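Local coordinates for adhesin (PDB 6VT2), which binds sialoglycans through tandem Siglec-like modules of a serine-rich repeat adhesin, and so probably helps the bacterium attach to host glycoproteins, at residues 125-130 against 184-189; 164-169 against 180-185; 330-335 against 398-403; 341-346 against 372-377. All blocks are in the same frame, centred on the assembly; numbering follows the deposited sequence.

Overall arrangement
Following the chain from the N terminus, contact 1 closes first: the end of the first Siglec-like module (125-130) meets the 184-189 turn of the first atypical Rib domain, joining the two domains beside a calcium ion. Contact 2 (164-169 with 180-185) is a short closure within that Rib domain; the two share Tyr184 and Pro185, and their centres lie about 9 Å apart. On the opposite side of the chain's centre, contact 3 ties the loop before strand 336-338 to strand 401-403, spanning much of the second Rib domain. Nested inside that loop, contact 4 joins the loop before helix 346-360 to the turn between strands 369-372 and 378-381, its centre about 12 Å from that of contact 3.

Contact 1. Residues 125-130 against 184-189; sequences RPQTEK and YPDGST. With CA (calcium ion), chain I.
Gln127 and Asp186 pack flat against each other, their side chains sliding past in opposite directions with amide and carboxylate planes 21° apart. The backbone N of Gln127 gives a nearly straight hydrogen bond to Asp186 OD2 (2.8 Å), reaching it from above the carboxylate plane. OD2 is also paired with Arg18, whose backbone O takes the Gln127 amide NE2. Gln127 OE1 comes up against Pro185 CD at 3.2 Å. One residue on, Thr128 N reaches Ser188 OG at 3.0 Å in a bent bond (137°). That Ser188 OG in turn donates a hydrogen bond to the syn lone pair of Asp186 OD1 (2.7 Å), and Ser188 N bonds the same oxygen, completing an Asx turn. The type I turn 184-187 is closed by Gly187 N to Tyr184 O; the Asp186 carboxylate braces its exit and also grips the other segment. Thr128 has OG1 anti to its own N (chi1 -168°), where it donates to Thr189 O (2.8 Å) from above the carbonyl plane and offers its oxygen to the calcium ion at 2.6 Å. OG1 also lies at the edge of the Tyr184 ring. Only the side chain of Thr189 turns away. The loose side lies at the calcium, which three waters bind, and at exposed Glu129, held side-on by Arg125 NE and NH2. Thr128 O also binds the calcium, at 2.3 Å, with Tyr131 and Asp190 adding protein ligands: this is a calcium site at the junction of a Siglec-like module and an atypical Rib domain.

Contact 2. Residues 164-169 against 180-185; sequences PNLPAT and VTITYP
Leu166 reaches across to strand 180-183 and the tyrosine that follows it. Its CB points at the strand, and CG, anti to the carbonyl carbon (chi1 -67°), splits the contact between two methyls. Leu166 CD1 goes to the strand, meeting Ile182 CD1 at 4.0 Å where the two side chains cross at about a right angle, with Ile182 CG2 scarcely farther. Leu166 CD2 goes to the tyrosine, resting 4.0 Å from Tyr184 CE1 and 3.8 Å from Tyr184 OH. The phenol oxygen has its polar partner in Asp190, a calcium ligand, so the leucine methyl packs beside a hydroxyl that is already bonded. The contact lies in the atypical Rib domain, where the loop after helix 149-162 folds over the end of the middle strand of a three-stranded antiparallel sheet, and Ile182 also touches Val159 of that helix. No hydrogen bond links the two segments, which meet by apolar van der Waals packing. Pro167 continues the apolar seam. Pro167 CD lies 4.0 Å from Tyr184 CD1, approaching the ring obliquely, and Pro167 CB sits 3.9 Å from Pro185 CD, the two pyrrolidine rings crossing nearly perpendicularly. Farther along, exposed Thr169 brings OG1 to 3.3 Å from Pro185 CG, with its CB 3.7 Å from the same carbon. Tyr131, whose ring meets that of Tyr184, also touches Pro167.

Contact 3. Residues 330-335 against 398-403; sequences NNPGSL and DRTVQD. With SO4 (sulfate ion), chain K.
Arg399 CG stands anti to the carbonyl carbon and the chain then bends at chi2 (-106°), laying CD against the amide of Asn331, whose CG, beside its backbone N, swings that amide along the arginine's CB, CG and CD. The amide and guanidinium planes are 18° apart, and Asn331 OD1 lies 3.2 Å from Arg399 CD. The site belongs to the second atypical Rib domain, where the loop 330-335 leads into strand 336-338, which pairs in parallel with strand 401-403. Leu335 spreads its methyls over the 399-402 backbone and Gln402: CD2 approaches Arg399 O at 3.4 Å, while CD1 leans toward Gln402 OE1. Pro332 CG also sits against Arg399 O. Thr400 turns its CB away from the loop, and its OG1 is hydrogen-bonded to Gly376 O of contact 4, yet its CG2 still meets Pro332 CG. With no direct hydrogen bond between the segments, two waters span the gap: water 4 donates to Pro332 O and Arg399 O, and water 5 to Ser334 O and Thr400 O. Gln402 bends at chi2, and its NE2 donates to Asp403 O at 3.0 Å, exactly in the amide plane and almost straight at 179°. Gln402 NE2 also donates, at 3.0 Å, to O3 of a sulfate probably from the crystallisation liquor.

Contact 4. Residues 341-346 against 372-377; sequences PQQLST and VNNDGS
Leu344 N donates to Asn374 O at 2.9 Å, in the carbonyl plane and close to straight; this is the backbone bond between the two loops. Beside it the Gln343 side chain begins by pointing away, but its bend at chi2 (63°) brings the amide back alongside Asn374, the two side chains running the same way with their amide planes 71° apart. Gln343 NE2 then gives Asn374 OD1 a 3.0 Å bond that lies in the plane of its own amide yet comes down on the acceptor from above the carbonyl plane. The second N-H of Gln343 NE2 goes to Leu344 O at 3.1 Å, so both hydrogens are used and the amide rotation is fixed. Leu344 CD1 also lies 3.3 Å from Asn374 O, and Leu344 CD2 lies 3.5 Å from Gly376 CA, where the glycine, lacking a CB, lets the methyl come close to its backbone.

Farther out, Gly376 N to Asn373 O closes the 373-376 type I turn. Asp375 OD1 accepts Ser377 N from above the carboxylate plane, an Asx turn, and Ser377 OG on its syn lone pair. A water donates to both Pro341 O and Asp375 O, bridging the segments. Lys349 of helix 346-360 also bonds Asn374 OD1, and Ser345 caps that helix at its N terminus. Leu344 packs onto Ile352 and Val401, so this buried side chain ties the loop to the helix and to strand 401-403 of the atypical Rib domain. With an ammonium and an amide N-H both on Asn374 OD1, the side-chain oxygen is probably polarised, and the Asn374 amide orientation is settled by its donors.

Contact 1. Residues 125-130 against 184-189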
loop_
_atom_site.group_PDB
_atom_site.type_symbol
_atom_site.label_atom_id
_atom_site.label_comp_id
_atom_site.label_asym_id
_atom_site.label_seq_id
_atom_site.Cartn_x
_atom_site.Cartn_y
_atom_site.Cartn_z
ATOM N N ARG A 125 18.227 -33.159 -0.654
ATOM C CA ARG A 125 17.294 -32.714 0.371
ATOM C C ARG A 125 16.011 -32.252 -0.283
ATOM O O ARG A 125 15.985 -31.858 -1.464
ATOM C CB ARG A 125 17.918 -31.595 1.217
ATOM C CG ARG A 125 19.190 -32.063 1.874
ATOM C CD ARG A 125 19.034 -33.344 2.609
ATOM N NE ARG A 125 18.098 -33.195 3.714
ATOM C CZ ARG A 125 17.869 -34.161 4.587
ATOM N NH1 ARG A 125 18.440 -35.367 4.432
ATOM N NH2 ARG A 125 17.078 -33.937 5.612
ATOM N N PRO A 126 14.928 -32.254 0.462
ATOM C CA PRO A 126 13.666 -31.764 -0.095
ATOM C C PRO A 126 13.658 -30.252 -0.197
ATOM O O PRO A 126 14.322 -29.547 0.562
ATOM C CB PRO A 126 12.616 -32.280 0.894
ATOM C CG PRO A 126 13.362 -32.156 2.235
ATOM C CD PRO A 126 14.835 -32.629 1.874
ATOM N N GLN A 127 12.853 -29.754 -1.135
ATOM C CA GLN A 127 12.792 -28.310 -1.333
ATOM C C GLN A 127 12.352 -27.551 -0.087
ATOM O O GLN A 127 12.804 -26.423 0.149
ATOM C CB GLN A 127 11.865 -27.972 -2.489
ATOM C CG GLN A 127 12.523 -28.394 -3.801
ATOM C CD GLN A 127 11.862 -27.883 -5.032
ATOM O OE1 GLN A 127 11.108 -26.945 -4.965
ATOM N NE2 GLN A 127 12.141 -28.512 -6.180
ATOM N N THR A 128 11.538 -28.160 0.741
ATOM C CA THR A 128 11.079 -27.457 1.923
ATOM C C THR A 128 12.205 -27.094 2.863
ATOM O O THR A 128 12.048 -26.150 3.650
ATOM C CB THR A 128 10.019 -28.235 2.677
ATOM O OG1 THR A 128 9.435 -27.318 3.646
ATOM C CG2 THR A 128 10.556 -29.444 3.344
ATOM N N GLU A 129 13.361 -27.750 2.766
ATOM C CA GLU A 129 14.465 -27.328 3.618
ATOM C C GLU A 129 15.126 -26.060 3.115
ATOM O O GLU A 129 15.827 -25.378 3.872
ATOM C CB GLU A 129 15.477 -28.464 3.734
ATOM C CG GLU A 129 14.945 -29.552 4.615
ATOM C CD GLU A 129 15.951 -30.636 4.864
ATOM O OE1 GLU A 129 17.048 -30.594 4.267
ATOM O OE2 GLU A 129 15.641 -31.526 5.650
ATOM N N LYS A 130 14.958 -25.746 1.849
ATOM C CA LYS A 130 15.479 -24.510 1.298
ATOM C C LYS A 130 14.577 -23.319 1.596
ATOM O O LYS A 130 15.066 -22.220 1.803
ATOM C CB LYS A 130 15.690 -24.718 -0.209
ATOM C CG LYS A 130 16.081 -23.529 -0.937
ATOM C CD LYS A 130 16.365 -23.899 -2.389
ATOM C CE LYS A 130 16.935 -22.666 -3.123
ATOM N NZ LYS A 130 16.786 -22.808 -4.600
ATOM N N TYR A 184 5.677 -27.478 -2.339
ATOM C CA TYR A 184 6.751 -27.137 -3.256
ATOM C C TYR A 184 6.660 -28.107 -4.391
ATOM O O TYR A 184 6.104 -29.129 -4.417
ATOM C CB TYR A 184 8.072 -27.206 -2.521
ATOM C CG TYR A 184 8.058 -26.162 -1.479
ATOM C CD1 TYR A 184 7.843 -24.842 -1.782
ATOM C CD2 TYR A 184 8.144 -26.554 -0.183
ATOM C CE1 TYR A 184 7.741 -23.909 -0.787
ATOM C CE2 TYR A 184 8.114 -25.624 0.815
ATOM C CZ TYR A 184 7.900 -24.304 0.521
ATOM O OH TYR A 184 7.842 -23.392 1.508
ATOM N N PRO A 185 7.366 -27.814 -5.658
ATOM C CA PRO A 185 7.332 -28.672 -6.860
ATOM C C PRO A 185 7.762 -30.104 -6.639
ATOM O O PRO A 185 7.361 -31.004 -7.373
ATOM C CB PRO A 185 8.297 -27.953 -7.821
ATOM C CG PRO A 185 8.402 -26.579 -7.351
ATOM C CD PRO A 185 8.072 -26.560 -5.877
ATOM N N ASP A 186 8.558 -30.377 -5.632
ATOM C CA ASP A 186 8.931 -31.747 -5.331
ATOM C C ASP A 186 7.978 -32.469 -4.406
ATOM O O ASP A 186 8.238 -33.605 -4.037
ATOM C CB ASP A 186 10.370 -31.755 -4.771
ATOM C CG ASP A 186 10.462 -31.258 -3.383
ATOM O OD1 ASP A 186 9.539 -30.527 -2.944
ATOM O OD2 ASP A 186 11.435 -31.596 -2.688
ATOM N N GLY A 187 6.859 -31.852 -4.074
ATOM C CA GLY A 187 5.883 -32.503 -3.196
ATOM C C GLY A 187 6.161 -32.325 -1.725
ATOM O O GLY A 187 5.346 -32.686 -0.955
ATOM N N SER A 188 7.256 -31.677 -1.358
ATOM C CA SER A 188 7.515 -31.375 0.056
ATOM C C SER A 188 6.651 -30.154 0.407
ATOM O O SER A 188 6.227 -29.446 -0.440
ATOM C CB SER A 188 8.967 -31.199 0.355
ATOM O OG SER A 188 9.482 -30.067 -0.234
ATOM N N THR A 189 6.400 -29.970 1.685
ATOM C CA THR A 189 5.449 -28.927 2.080
ATOM C C THR A 189 5.955 -28.070 3.235
ATOM O O THR A 189 6.878 -28.413 3.912
ATOM C CB THR A 189 4.115 -29.555 2.514
ATOM O OG1 THR A 189 4.340 -30.346 3.673
ATOM C CG2 THR A 189 3.459 -30.425 1.471
HETATM CA CA CA I . 10.406 -25.228 4.906
HETATM O O HOH W 1 10.800 -26.860 6.537
HETATM O O HOH W 2 10.059 -23.775 6.852
HETATM O O HOH W 3 12.483 -24.735 5.887
#

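Contact 2. Residues 164-169 against 180-185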
loop_
_atom_site.group_PDB
_atom_site.type_symbol
_atom_site.label_atom_id
_atom_site.label_comp_id
_atom_site.label_asym_id
_atom_site.label_seq_id
_atom_site.Cartn_x
_atom_site.Cartn_y
_atom_site.Cartn_z
ATOM N N PRO A 164 7.251 -13.646 -1.986
ATOM C CA PRO A 164 7.612 -13.524 -3.384
ATOM C C PRO A 164 8.762 -14.430 -3.860
ATOM O O PRO A 164 8.824 -14.682 -5.038
ATOM C CB PRO A 164 8.029 -12.046 -3.435
ATOM C CG PRO A 164 8.578 -11.771 -2.073
ATOM C CD PRO A 164 7.572 -12.460 -1.189
ATOM N N ASN A 165 9.552 -14.986 -2.949
ATOM C CA ASN A 165 10.745 -15.784 -3.306
ATOM C C ASN A 165 10.470 -17.287 -3.276
ATOM O O ASN A 165 11.367 -18.031 -3.640
ATOM C CB ASN A 165 11.895 -15.360 -2.402
ATOM C CG ASN A 165 12.177 -13.875 -2.478
ATOM O OD1 ASN A 165 11.972 -13.244 -3.512
ATOM N ND2 ASN A 165 12.649 -13.305 -1.385
ATOM N N LEU A 166 9.269 -17.737 -2.897
ATOM C CA LEU A 166 8.984 -19.182 -2.972
ATOM C C LEU A 166 8.929 -19.592 -4.449
ATOM O O LEU A 166 8.715 -18.722 -5.275
ATOM C CB LEU A 166 7.680 -19.497 -2.226
ATOM C CG LEU A 166 7.683 -19.312 -0.707
ATOM C CD1 LEU A 166 6.347 -19.729 -0.116
ATOM C CD2 LEU A 166 8.783 -20.104 -0.041
ATOM N N PRO A 167 9.142 -20.875 -4.821
ATOM C CA PRO A 167 8.969 -21.290 -6.210
ATOM C C PRO A 167 7.609 -20.840 -6.784
ATOM O O PRO A 167 6.668 -20.796 -6.092
ATOM C CB PRO A 167 9.085 -22.812 -6.192
ATOM C CG PRO A 167 9.850 -23.131 -4.928
ATOM C CD PRO A 167 9.579 -21.988 -3.973
ATOM N N ALA A 168 7.543 -20.465 -8.051
ATOM C CA ALA A 168 6.287 -20.064 -8.716
ATOM C C ALA A 168 5.437 -21.294 -8.942
ATOM O O ALA A 168 4.235 -21.167 -9.086
ATOM C CB ALA A 168 6.622 -19.409 -10.037
ATOM N N THR A 169 6.077 -22.443 -8.954
ATOM C CA THR A 169 5.360 -23.716 -9.145
ATOM C C THR A 169 4.739 -24.176 -7.809
ATOM O O THR A 169 4.136 -25.218 -7.807
ATOM C CB THR A 169 6.347 -24.678 -9.811
ATOM O OG1 THR A 169 7.626 -24.180 -9.434
ATOM C CG2 THR A 169 6.263 -24.616 -11.316
ATOM N N VAL A 180 -2.693 -23.220 6.221
ATOM C CA VAL A 180 -2.207 -23.125 4.864
ATOM C C VAL A 180 -1.167 -24.204 4.643
ATOM O O VAL A 180 -0.229 -24.349 5.427
ATOM C CB VAL A 180 -1.616 -21.748 4.591
ATOM C CG1 VAL A 180 -0.871 -21.773 3.205
ATOM C CG2 VAL A 180 -2.697 -20.708 4.568
ATOM N N THR A 181 -1.329 -24.939 3.580
ATOM C CA THR A 181 -0.327 -25.907 3.162
ATOM C C THR A 181 0.300 -25.404 1.883
ATOM O O THR A 181 -0.396 -25.193 0.891
ATOM C CB THR A 181 -0.958 -27.266 2.937
ATOM O OG1 THR A 181 -1.481 -27.752 4.150
ATOM C CG2 THR A 181 0.126 -28.273 2.432
ATOM N N ILE A 182 1.611 -25.200 1.869
ATOM C CA ILE A 182 2.362 -24.768 0.669
ATOM C C ILE A 182 3.015 -26.036 0.162
ATOM O O ILE A 182 3.625 -26.662 0.935
ATOM C CB ILE A 182 3.396 -23.695 1.031
ATOM C CG1 ILE A 182 2.704 -22.500 1.698
ATOM C CG2 ILE A 182 4.247 -23.271 -0.179
ATOM C CD1 ILE A 182 3.623 -21.463 2.263
ATOM N N THR A 183 2.787 -26.418 -1.069
ATOM C CA THR A 183 3.392 -27.630 -1.613
ATOM C C THR A 183 4.433 -27.167 -2.604
ATOM O O THR A 183 4.102 -26.552 -3.542
ATOM C CB THR A 183 2.375 -28.561 -2.256
ATOM O OG1 THR A 183 1.433 -28.926 -1.260
ATOM C CG2 THR A 183 2.967 -29.833 -2.807
ATOM N N TYR A 184 5.677 -27.478 -2.339
ATOM C CA TYR A 184 6.751 -27.137 -3.256
ATOM C C TYR A 184 6.660 -28.107 -4.391
ATOM O O TYR A 184 6.104 -29.129 -4.417
ATOM C CB TYR A 184 8.072 -27.206 -2.521
ATOM C CG TYR A 184 8.058 -26.162 -1.479
ATOM C CD1 TYR A 184 7.843 -24.842 -1.782
ATOM C CD2 TYR A 184 8.144 -26.554 -0.183
ATOM C CE1 TYR A 184 7.741 -23.909 -0.787
ATOM C CE2 TYR A 184 8.114 -25.624 0.815
ATOM C CZ TYR A 184 7.900 -24.304 0.521
ATOM O OH TYR A 184 7.842 -23.392 1.508
ATOM N N PRO A 185 7.366 -27.814 -5.658
ATOM C CA PRO A 185 7.332 -28.672 -6.860
ATOM C C PRO A 185 7.762 -30.104 -6.639
ATOM O O PRO A 185 7.361 -31.004 -7.373
ATOM C CB PRO A 185 8.297 -27.953 -7.821
ATOM C CG PRO A 185 8.402 -26.579 -7.351
ATOM C CD PRO A 185 8.072 -26.560 -5.877
#

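Contact 3. Residues 330-335 against 398-403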
loop_
_atom_site.group_PDB
_atom_site.type_symbol
_atom_site.label_atom_id
_atom_site.label_comp_id
_atom_site.label_asym_id
_atom_site.label_seq_id
_atom_site.Cartn_x
_atom_site.Cartn_y
_atom_site.Cartn_z
ATOM N N ASN A 330 -13.118 44.659 3.369
ATOM C CA ASN A 330 -12.028 45.627 3.464
ATOM C C ASN A 330 -12.583 47.030 3.454
ATOM O O ASN A 330 -13.574 47.318 2.785
ATOM C CB ASN A 330 -11.066 45.476 2.309
ATOM C CG ASN A 330 -10.377 44.104 2.321
ATOM O OD1 ASN A 330 -10.128 43.528 3.375
ATOM N ND2 ASN A 330 -10.132 43.587 1.173
ATOM N N ASN A 331 -11.955 47.881 4.250
ATOM C CA ASN A 331 -12.325 49.270 4.275
ATOM C C ASN A 331 -11.793 49.974 3.052
ATOM O O ASN A 331 -10.813 49.546 2.458
ATOM C CB ASN A 331 -11.765 49.900 5.528
ATOM C CG ASN A 331 -12.320 49.274 6.757
ATOM O OD1 ASN A 331 -11.591 48.918 7.703
ATOM N ND2 ASN A 331 -13.603 49.111 6.774
ATOM N N PRO A 332 -12.403 51.080 2.667
ATOM C CA PRO A 332 -11.886 51.846 1.526
ATOM C C PRO A 332 -10.527 52.462 1.808
ATOM O O PRO A 332 -10.153 52.719 2.952
ATOM C CB PRO A 332 -12.945 52.929 1.311
ATOM C CG PRO A 332 -13.640 53.027 2.517
ATOM C CD PRO A 332 -13.617 51.674 3.238
ATOM N N GLY A 333 -9.775 52.652 0.734
ATOM C CA GLY A 333 -8.410 53.084 0.856
ATOM C C GLY A 333 -8.290 54.519 1.286
ATOM O O GLY A 333 -7.280 54.895 1.877
ATOM N N SER A 334 -9.331 55.300 1.066
ATOM C CA SER A 334 -9.378 56.668 1.548
ATOM C C SER A 334 -10.808 56.973 1.945
ATOM O O SER A 334 -11.763 56.303 1.530
ATOM C CB SER A 334 -8.880 57.687 0.519
ATOM O OG SER A 334 -9.680 57.631 -0.611
ATOM N N LEU A 335 -10.925 57.949 2.831
ATOM C CA LEU A 335 -12.220 58.499 3.164
ATOM C C LEU A 335 -12.689 59.381 2.032
ATOM O O LEU A 335 -11.924 59.788 1.171
ATOM C CB LEU A 335 -12.152 59.294 4.450
ATOM C CG LEU A 335 -11.546 58.572 5.628
ATOM C CD1 LEU A 335 -11.506 59.524 6.802
ATOM C CD2 LEU A 335 -12.332 57.332 5.995
ATOM N N ASP A 398 -17.163 56.041 10.116
ATOM C CA ASP A 398 -15.798 56.478 10.426
ATOM C C ASP A 398 -14.780 55.822 9.488
ATOM O O ASP A 398 -13.710 56.284 9.418
ATOM C CB ASP A 398 -15.467 56.303 11.899
ATOM C CG ASP A 398 -15.538 54.889 12.372
ATOM O OD1 ASP A 398 -15.843 54.071 11.605
ATOM O OD2 ASP A 398 -15.201 54.650 13.527
ATOM N N ARG A 399 -15.139 54.764 8.775
ATOM C CA ARG A 399 -14.257 54.192 7.811
ATOM C C ARG A 399 -14.531 54.665 6.413
ATOM O O ARG A 399 -13.782 54.306 5.504
ATOM C CB ARG A 399 -14.416 52.665 7.809
ATOM C CG ARG A 399 -14.237 52.053 9.198
ATOM C CD ARG A 399 -12.949 51.359 9.316
ATOM N NE ARG A 399 -12.829 50.668 10.596
ATOM C CZ ARG A 399 -11.754 50.734 11.380
ATOM N NH1 ARG A 399 -10.700 51.465 11.015
ATOM N NH2 ARG A 399 -11.735 50.068 12.527
ATOM N N THR A 400 -15.542 55.518 6.205
ATOM C CA THR A 400 -15.869 55.881 4.836
ATOM C C THR A 400 -15.968 57.370 4.585
ATOM O O THR A 400 -15.664 57.807 3.479
ATOM C CB THR A 400 -17.221 55.304 4.422
ATOM O OG1 THR A 400 -18.207 55.806 5.323
ATOM C CG2 THR A 400 -17.216 53.760 4.478
ATOM N N VAL A 401 -16.366 58.130 5.596
ATOM C CA VAL A 401 -16.751 59.531 5.483
ATOM C C VAL A 401 -15.705 60.409 6.139
ATOM O O VAL A 401 -15.200 60.069 7.216
ATOM C CB VAL A 401 -18.112 59.739 6.172
ATOM C CG1 VAL A 401 -18.392 61.179 6.449
ATOM C CG2 VAL A 401 -19.240 59.154 5.320
ATOM N N GLN A 402 -15.427 61.570 5.523
ATOM C CA GLN A 402 -14.621 62.622 6.158
ATOM C C GLN A 402 -15.380 63.948 6.039
ATOM O O GLN A 402 -15.589 64.451 4.939
ATOM C CB GLN A 402 -13.267 62.731 5.497
ATOM C CG GLN A 402 -12.450 63.862 6.049
ATOM C CD GLN A 402 -12.239 63.739 7.506
ATOM O OE1 GLN A 402 -11.633 62.805 8.007
ATOM N NE2 GLN A 402 -12.810 64.686 8.231
ATOM N N ASP A 403 -15.817 64.483 7.157
ATOM C CA ASP A 403 -16.420 65.816 7.224
ATOM C C ASP A 403 -15.500 66.843 6.590
ATOM O O ASP A 403 -14.309 66.899 6.902
ATOM C CB ASP A 403 -16.624 66.095 8.723
ATOM C CG ASP A 403 -17.549 67.238 9.066
ATOM O OD1 ASP A 403 -17.866 68.055 8.215
ATOM O OD2 ASP A 403 -17.947 67.252 10.288
HETATM S S SO4 K . -12.942 64.364 12.015
HETATM O O1 SO4 K . -14.216 64.565 11.389
HETATM O O2 SO4 K . -12.988 63.369 13.046
HETATM O O3 SO4 K . -11.946 64.033 10.999
HETATM O O4 SO4 K . -12.414 65.612 12.560
HETATM O O HOH W 4 -11.258 53.202 5.482
HETATM O O HOH W 5 -14.599 56.477 1.335
#

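Contact 4. Residues 341-346 against 372-377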
loop_
_atom_site.group_PDB
_atom_site.type_symbol
_atom_site.label_atom_id
_atom_site.label_comp_id
_atom_site.label_asym_id
_atom_site.label_seq_id
_atom_site.Cartn_x
_atom_site.Cartn_y
_atom_site.Cartn_z
ATOM N N PRO A 341 -22.203 65.439 7.186
ATOM C CA PRO A 341 -22.075 64.020 7.605
ATOM C C PRO A 341 -23.385 63.370 7.981
ATOM O O PRO A 341 -23.455 62.150 8.022
ATOM C CB PRO A 341 -21.131 64.090 8.804
ATOM C CG PRO A 341 -20.366 65.426 8.587
ATOM C CD PRO A 341 -21.351 66.357 7.973
ATOM N N GLN A 342 -24.421 64.128 8.273
ATOM C CA GLN A 342 -25.703 63.513 8.611
ATOM C C GLN A 342 -26.549 63.216 7.385
ATOM O O GLN A 342 -27.543 62.503 7.483
ATOM C CB GLN A 342 -26.500 64.407 9.572
ATOM C CG GLN A 342 -25.995 64.334 11.029
ATOM C CD GLN A 342 -27.028 64.874 12.021
ATOM O OE1 GLN A 342 -28.046 65.467 11.625
ATOM N NE2 GLN A 342 -26.777 64.666 13.310
ATOM N N GLN A 343 -26.173 63.729 6.225
ATOM C CA GLN A 343 -26.945 63.473 5.022
ATOM C C GLN A 343 -25.997 63.592 3.847
ATOM O O GLN A 343 -25.722 64.697 3.344
ATOM C CB GLN A 343 -28.117 64.428 4.875
ATOM C CG GLN A 343 -28.927 64.201 3.626
ATOM C CD GLN A 343 -29.563 62.807 3.632
ATOM O OE1 GLN A 343 -30.489 62.564 4.399
ATOM N NE2 GLN A 343 -29.046 61.898 2.805
ATOM N N LEU A 344 -25.542 62.462 3.351
ATOM C CA LEU A 344 -24.674 62.472 2.194
ATOM C C LEU A 344 -25.510 62.762 0.965
ATOM O O LEU A 344 -26.613 62.412 0.920
ATOM C CB LEU A 344 -24.045 61.094 2.043
ATOM C CG LEU A 344 -22.680 60.966 2.708
ATOM C CD1 LEU A 344 -22.811 61.148 4.197
ATOM C CD2 LEU A 344 -22.063 59.619 2.358
ATOM N N SER A 345 -24.875 63.335 -0.006
ATOM C CA SER A 345 -25.444 63.524 -1.316
ATOM C C SER A 345 -25.322 62.232 -2.105
ATOM O O SER A 345 -24.496 61.360 -1.814
ATOM C CB SER A 345 -24.745 64.642 -2.051
ATOM O OG SER A 345 -23.392 64.331 -2.245
ATOM N N THR A 346 -26.060 62.175 -3.196
ATOM C CA THR A 346 -25.924 61.054 -4.108
ATOM C C THR A 346 -24.497 60.920 -4.619
ATOM O O THR A 346 -23.934 59.807 -4.640
ATOM C CB THR A 346 -26.939 61.235 -5.246
ATOM O OG1 THR A 346 -28.242 61.251 -4.690
ATOM C CG2 THR A 346 -26.840 60.090 -6.237
ATOM N N VAL A 372 -25.017 52.377 0.422
ATOM C CA VAL A 372 -24.471 53.476 1.197
ATOM C C VAL A 372 -25.647 54.215 1.842
ATOM O O VAL A 372 -26.550 54.732 1.173
ATOM C CB VAL A 372 -23.636 54.399 0.327
ATOM C CG1 VAL A 372 -22.959 55.450 1.231
ATOM C CG2 VAL A 372 -22.579 53.608 -0.461
ATOM N N ASN A 373 -25.685 54.193 3.142
ATOM C CA ASN A 373 -26.735 54.828 3.908
ATOM C C ASN A 373 -26.520 56.330 3.971
ATOM O O ASN A 373 -25.485 56.868 3.555
ATOM C CB ASN A 373 -26.755 54.175 5.251
ATOM C CG ASN A 373 -26.963 52.645 5.103
ATOM O OD1 ASN A 373 -27.911 52.244 4.466
ATOM N ND2 ASN A 373 -26.061 51.825 5.623
ATOM N N ASN A 374 -27.546 57.003 4.481
ATOM C CA ASN A 374 -27.528 58.457 4.462
ATOM C C ASN A 374 -26.379 59.011 5.273
ATOM O O ASN A 374 -25.903 60.105 4.951
ATOM C CB ASN A 374 -28.819 59.023 4.992
ATOM C CG ASN A 374 -29.927 58.924 4.003
ATOM O OD1 ASN A 374 -29.714 59.017 2.802
ATOM N ND2 ASN A 374 -31.135 58.757 4.503
ATOM N N ASP A 375 -25.903 58.276 6.292
ATOM C CA ASP A 375 -24.756 58.690 7.089
ATOM C C ASP A 375 -23.423 58.195 6.532
ATOM O O ASP A 375 -22.362 58.432 7.137
ATOM C CB ASP A 375 -24.921 58.247 8.542
ATOM C CG ASP A 375 -24.894 56.710 8.728
ATOM O OD1 ASP A 375 -24.720 55.973 7.753
ATOM O OD2 ASP A 375 -25.071 56.250 9.862
ATOM N N GLY A 376 -23.449 57.530 5.397
ATOM C CA GLY A 376 -22.233 57.107 4.759
ATOM C C GLY A 376 -21.722 55.745 5.227
ATOM O O GLY A 376 -20.737 55.260 4.660
ATOM N N SER A 377 -22.297 55.173 6.271
ATOM C CA SER A 377 -22.047 53.769 6.549
ATOM C C SER A 377 -22.530 52.957 5.369
ATOM O O SER A 377 -23.348 53.407 4.571
ATOM C CB SER A 377 -22.754 53.358 7.811
ATOM O OG SER A 377 -24.138 53.373 7.647
HETATM O O HOH W 6 -21.602 60.330 8.625
#